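Local coordinates for protein alpha-L-rhamnosidase (Klebsiella oxytoca, PDB 4XHC) that hydrolyses terminal alpha-L-rhamnose residues from rhamnosides, as a family GH78 glycoside hydrolase, and holds rhamnose in its pocket, at residues V224-N229 with D502-I507. Sequence-based numbering, arbitrary orientation.
Sequences VLTLQN and DTFWEI. With RAM (alpha-L-rhamnopyranose), chain C.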
ATOM      1  N   VAL A 224     -26.573   6.715  20.469  1.00 53.60           N
ATOM      2  CA  VAL A 224     -25.456   6.845  21.397  1.00 55.36           C
ATOM      3  C   VAL A 224     -24.166   6.291  20.798  1.00 55.00           C
ATOM      4  O   VAL A 224     -23.115   6.914  20.938  1.00 56.94           O
ATOM      5  CB  VAL A 224     -25.763   6.167  22.757  1.00 57.79           C
ATOM      6  CG1 VAL A 224     -24.519   6.094  23.637  1.00 58.25           C
ATOM      7  CG2 VAL A 224     -26.870   6.920  23.486  1.00 59.10           C
ATOM      8  N   LEU A 225     -24.237   5.133  20.137  1.00 54.70           N
ATOM      9  CA  LEU A 225     -23.047   4.543  19.496  1.00 54.57           C
ATOM     10  C   LEU A 225     -22.524   5.457  18.399  1.00 54.02           C
ATOM     11  O   LEU A 225     -21.311   5.592  18.227  1.00 53.94           O
ATOM     12  CB  LEU A 225     -23.345   3.159  18.912  1.00 55.04           C
ATOM     13  CG  LEU A 225     -22.195   2.457  18.166  1.00 55.57           C
ATOM     14  CD1 LEU A 225     -20.946   2.341  19.037  1.00 55.67           C
ATOM     15  CD2 LEU A 225     -22.632   1.085  17.648  1.00 55.62           C
ATOM     16  N   THR A 226     -23.451   6.082  17.669  1.00 52.85           N
ATOM     17  CA  THR A 226     -23.112   7.038  16.626  1.00 51.47           C
ATOM     18  C   THR A 226     -22.281   8.176  17.187  1.00 52.58           C
ATOM     19  O   THR A 226     -21.247   8.536  16.625  1.00 53.92           O
ATOM     20  CB  THR A 226     -24.371   7.634  15.959  1.00 50.25           C
ATOM     21  OG1 THR A 226     -25.254   6.578  15.559  1.00 49.90           O
ATOM     22  CG2 THR A 226     -23.987   8.451  14.747  1.00 49.13           C
ATOM     23  N   LEU A 227     -22.742   8.767  18.280  1.00 54.33           N
ATOM     24  CA  LEU A 227     -22.016   9.880  18.881  1.00 56.82           C
ATOM     25  C   LEU A 227     -20.656   9.409  19.385  1.00 57.12           C
ATOM     26  O   LEU A 227     -19.649  10.083  19.183  1.00 56.67           O
ATOM     27  CB  LEU A 227     -22.819  10.519  20.026  1.00 59.01           C
ATOM     28  CG  LEU A 227     -22.095  11.646  20.778  1.00 59.70           C
ATOM     29  CD1 LEU A 227     -21.733  12.799  19.851  1.00 57.07           C
ATOM     30  CD2 LEU A 227     -22.947  12.135  21.935  1.00 61.95           C
ATOM     31  N   GLN A 228     -20.641   8.254  20.041  1.00 57.36           N
ATOM     32  CA  GLN A 228     -19.419   7.719  20.611  1.00 57.78           C
ATOM     33  C   GLN A 228     -18.298   7.603  19.590  1.00 55.71           C
ATOM     34  O   GLN A 228     -17.163   7.958  19.873  1.00 56.81           O
ATOM     35  CB  GLN A 228     -19.676   6.355  21.222  1.00 59.65           C
ATOM     36  CG  GLN A 228     -18.431   5.735  21.825  1.00 61.76           C
ATOM     37  CD  GLN A 228     -18.752   4.515  22.647  1.00 64.03           C
ATOM     38  OE1 GLN A 228     -18.929   3.423  22.108  1.00 64.31           O
ATOM     39  NE2 GLN A 228     -18.836   4.692  23.961  1.00 65.63           N
ATOM     40  N   ASN A 229     -18.614   7.100  18.408  1.00 53.90           N
ATOM     41  CA  ASN A 229     -17.590   6.917  17.386  1.00 55.09           C
ATOM     42  C   ASN A 229     -17.153   8.235  16.737  1.00 54.44           C
ATOM     43  O   ASN A 229     -16.034   8.343  16.230  1.00 56.18           O
ATOM     44  CB  ASN A 229     -18.032   5.885  16.337  1.00 54.55           C
ATOM     45  CG  ASN A 229     -18.002   4.455  16.875  1.00 55.90           C
ATOM     46  OD1 ASN A 229     -17.499   4.199  17.967  1.00 57.65           O
ATOM     47  ND2 ASN A 229     -18.557   3.523  16.118  1.00 56.39           N
ATOM     48  N   ASP A 502     -26.218   0.084  12.386  1.00 56.45           N
ATOM     49  CA  ASP A 502     -25.557   0.097  13.695  1.00 56.66           C
ATOM     50  C   ASP A 502     -25.393   1.529  14.201  1.00 54.44           C
ATOM     51  O   ASP A 502     -25.358   1.770  15.418  1.00 54.09           O
ATOM     52  CB  ASP A 502     -24.178  -0.544  13.604  1.00 58.05           C
ATOM     53  CG  ASP A 502     -24.232  -2.006  13.220  1.00 60.93           C
ATOM     54  OD1 ASP A 502     -24.774  -2.809  14.012  1.00 62.80           O
ATOM     55  OD2 ASP A 502     -23.703  -2.350  12.134  1.00 62.35           O
ATOM     56  N   THR A 503     -25.266   2.455  13.248  1.00 51.65           N
ATOM     57  CA  THR A 503     -25.117   3.882  13.503  1.00 49.56           C
ATOM     58  C   THR A 503     -25.957   4.655  12.495  1.00 48.14           C
ATOM     59  O   THR A 503     -26.217   4.158  11.404  1.00 48.31           O
ATOM     60  CB  THR A 503     -23.655   4.316  13.360  1.00 48.51           C
ATOM     61  OG1 THR A 503     -23.158   3.902  12.092  1.00 47.20           O
ATOM     62  CG2 THR A 503     -22.816   3.682  14.435  1.00 51.03           C
ATOM     63  N   PHE A 504     -26.381   5.866  12.848  1.00 46.59           N
ATOM     64  CA  PHE A 504     -27.232   6.642  11.948  1.00 45.77           C
ATOM     65  C   PHE A 504     -26.444   7.339  10.832  1.00 44.99           C
ATOM     66  O   PHE A 504     -25.281   7.721  10.999  1.00 43.12           O
ATOM     67  CB  PHE A 504     -28.120   7.623  12.722  1.00 45.28           C
ATOM     68  CG  PHE A 504     -29.210   6.948  13.498  1.00 46.26           C
ATOM     69  CD1 PHE A 504     -30.043   6.024  12.885  1.00 47.31           C
ATOM     70  CD2 PHE A 504     -29.391   7.209  14.841  1.00 47.02           C
ATOM     71  CE1 PHE A 504     -31.039   5.379  13.596  1.00 48.37           C
ATOM     72  CE2 PHE A 504     -30.387   6.568  15.557  1.00 48.13           C
ATOM     73  CZ  PHE A 504     -31.211   5.651  14.932  1.00 48.66           C
ATOM     74  N   TRP A 505     -27.117   7.517   9.696  1.00 44.78           N
ATOM     75  CA  TRP A 505     -26.460   7.873   8.444  1.00 44.64           C
ATOM     76  C   TRP A 505     -26.402   9.376   8.219  1.00 42.14           C
ATOM     77  O   TRP A 505     -27.267  10.112   8.680  1.00 41.13           O
ATOM     78  CB  TRP A 505     -27.188   7.213   7.266  1.00 45.66           C
ATOM     79  CG  TRP A 505     -27.390   5.720   7.408  1.00 47.40           C
ATOM     80  CD1 TRP A 505     -26.702   4.864   8.219  1.00 47.63           C
ATOM     81  CD2 TRP A 505     -28.338   4.917   6.697  1.00 48.43           C
ATOM     82  NE1 TRP A 505     -27.171   3.582   8.062  1.00 48.77           N
ATOM     83  CE2 TRP A 505     -28.177   3.589   7.136  1.00 49.52           C
ATOM     84  CE3 TRP A 505     -29.313   5.198   5.738  1.00 49.11           C
ATOM     85  CZ2 TRP A 505     -28.957   2.543   6.648  1.00 52.09           C
ATOM     86  CZ3 TRP A 505     -30.085   4.160   5.254  1.00 51.16           C
ATOM     87  CH2 TRP A 505     -29.905   2.849   5.708  1.00 52.76           C
ATOM     88  N   GLU A 506     -25.384   9.816   7.487  1.00 41.07           N
ATOM     89  CA  GLU A 506     -25.281  11.204   7.053  1.00 41.28           C
ATOM     90  C   GLU A 506     -26.479  11.623   6.168  1.00 40.86           C
ATOM     91  O   GLU A 506     -27.078  12.683   6.380  1.00 39.78           O
ATOM     92  CB  GLU A 506     -23.989  11.390   6.276  1.00 41.46           C
ATOM     93  CG  GLU A 506     -23.730  12.807   5.777  1.00 42.63           C
ATOM     94  CD  GLU A 506     -22.598  12.876   4.772  1.00 43.27           C
ATOM     95  OE1 GLU A 506     -22.280  11.813   4.190  1.00 45.60           O
ATOM     96  OE2 GLU A 506     -22.005  13.966   4.569  1.00 42.51           O
ATOM     97  N   ILE A 507     -26.806  10.781   5.191  1.00 40.34           N
ATOM     98  CA  ILE A 507     -27.841  11.060   4.197  1.00 41.76           C
ATOM     99  C   ILE A 507     -28.974  10.039   4.308  1.00 42.72           C
ATOM    100  O   ILE A 507     -28.710   8.846   4.385  1.00 43.99           O
ATOM    101  CB  ILE A 507     -27.253  10.931   2.763  1.00 41.81           C
ATOM    102  CG1 ILE A 507     -25.994  11.795   2.589  1.00 41.24           C
ATOM    103  CG2 ILE A 507     -28.295  11.255   1.705  1.00 42.35           C
ATOM    104  CD1 ILE A 507     -26.192  13.273   2.840  1.00 41.34           C
TER
HETATM  105  C1  RAM C 900     -20.630  17.850   4.314  1.00 42.92           C
HETATM  106  C2  RAM C 900     -20.877  16.989   5.537  1.00 43.00           C
HETATM  107  C3  RAM C 900     -20.884  17.835   6.796  1.00 44.08           C
HETATM  108  C4  RAM C 900     -21.646  19.122   6.530  1.00 44.03           C
HETATM  109  C5  RAM C 900     -20.860  19.956   5.533  1.00 45.45           C
HETATM  110  C6  RAM C 900     -21.734  20.805   4.643  1.00 47.24           C
HETATM  111  O1  RAM C 900     -19.766  17.177   3.485  1.00 43.00           O
HETATM  112  O2  RAM C 900     -22.159  16.406   5.366  1.00 43.68           O
HETATM  113  O3  RAM C 900     -21.492  17.128   7.879  1.00 46.08           O
HETATM  114  O4  RAM C 900     -21.801  19.862   7.727  1.00 43.03           O
HETATM  115  O5  RAM C 900     -20.064  19.102   4.684  1.00 45.97           O
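The ring of F504 meets the hydroxyl of T226 obliquely and packs among nonpolar side chains, I219, V222 and A223 of the helix that carries T226, and M496 and V497 of helix 482-498. The second flat group, the carboxylate of E506, is held through both oxygens. OE2 accepts a hydrogen bond from rhamnose O2 at 2.6 Å and is also hydrogen-bonded to Y518 OH, while OE1 forms a salt bridge with R241 and accepts the backbone N-H of S525. E506 makes no contact with 224-229; the touching residues lie earlier in the loop, at 502-504, and the example illustrates how a loop bonded to a helix at F504 can carry a binding residue into the rhamnose pocket two positions later.

The contact centres on one hydroxyl. F504 N donates to T226 OG1 at 3.0 Å, nearly straight at 164°, and the same OG1 is hydrogen-bonded to the carbonyl of V222 one turn earlier. With OG1 beside its own backbone N (chi1 -51°), the hydroxyl can turn back to V222 and still receive the loop. It thus joins two main-chain groups, the N-H of the buried F504 and the V222 carbonyl.

Around this bond the packing is largely aliphatic. The CG of L225 lies 4.0 Å from CG2 of T503, the two side chains crossing at a slant, and L225 CD2 reaches the D502 carbonyl oxygen at 3.6 Å. The polar ends of the loop residues look elsewhere: T503 OG1 to the carbonyl of Y526, and D502 OD2 to R174 in a salt bridge.

Helix 214-230 belongs to the six-hairpin glycosidase domain, probably an (alpha/alpha)6 barrel as in other GH78 enzymes. Against it lies the loop between helices 482-498 and 534-540, with strand 102-104 touching N229, D502 and T503.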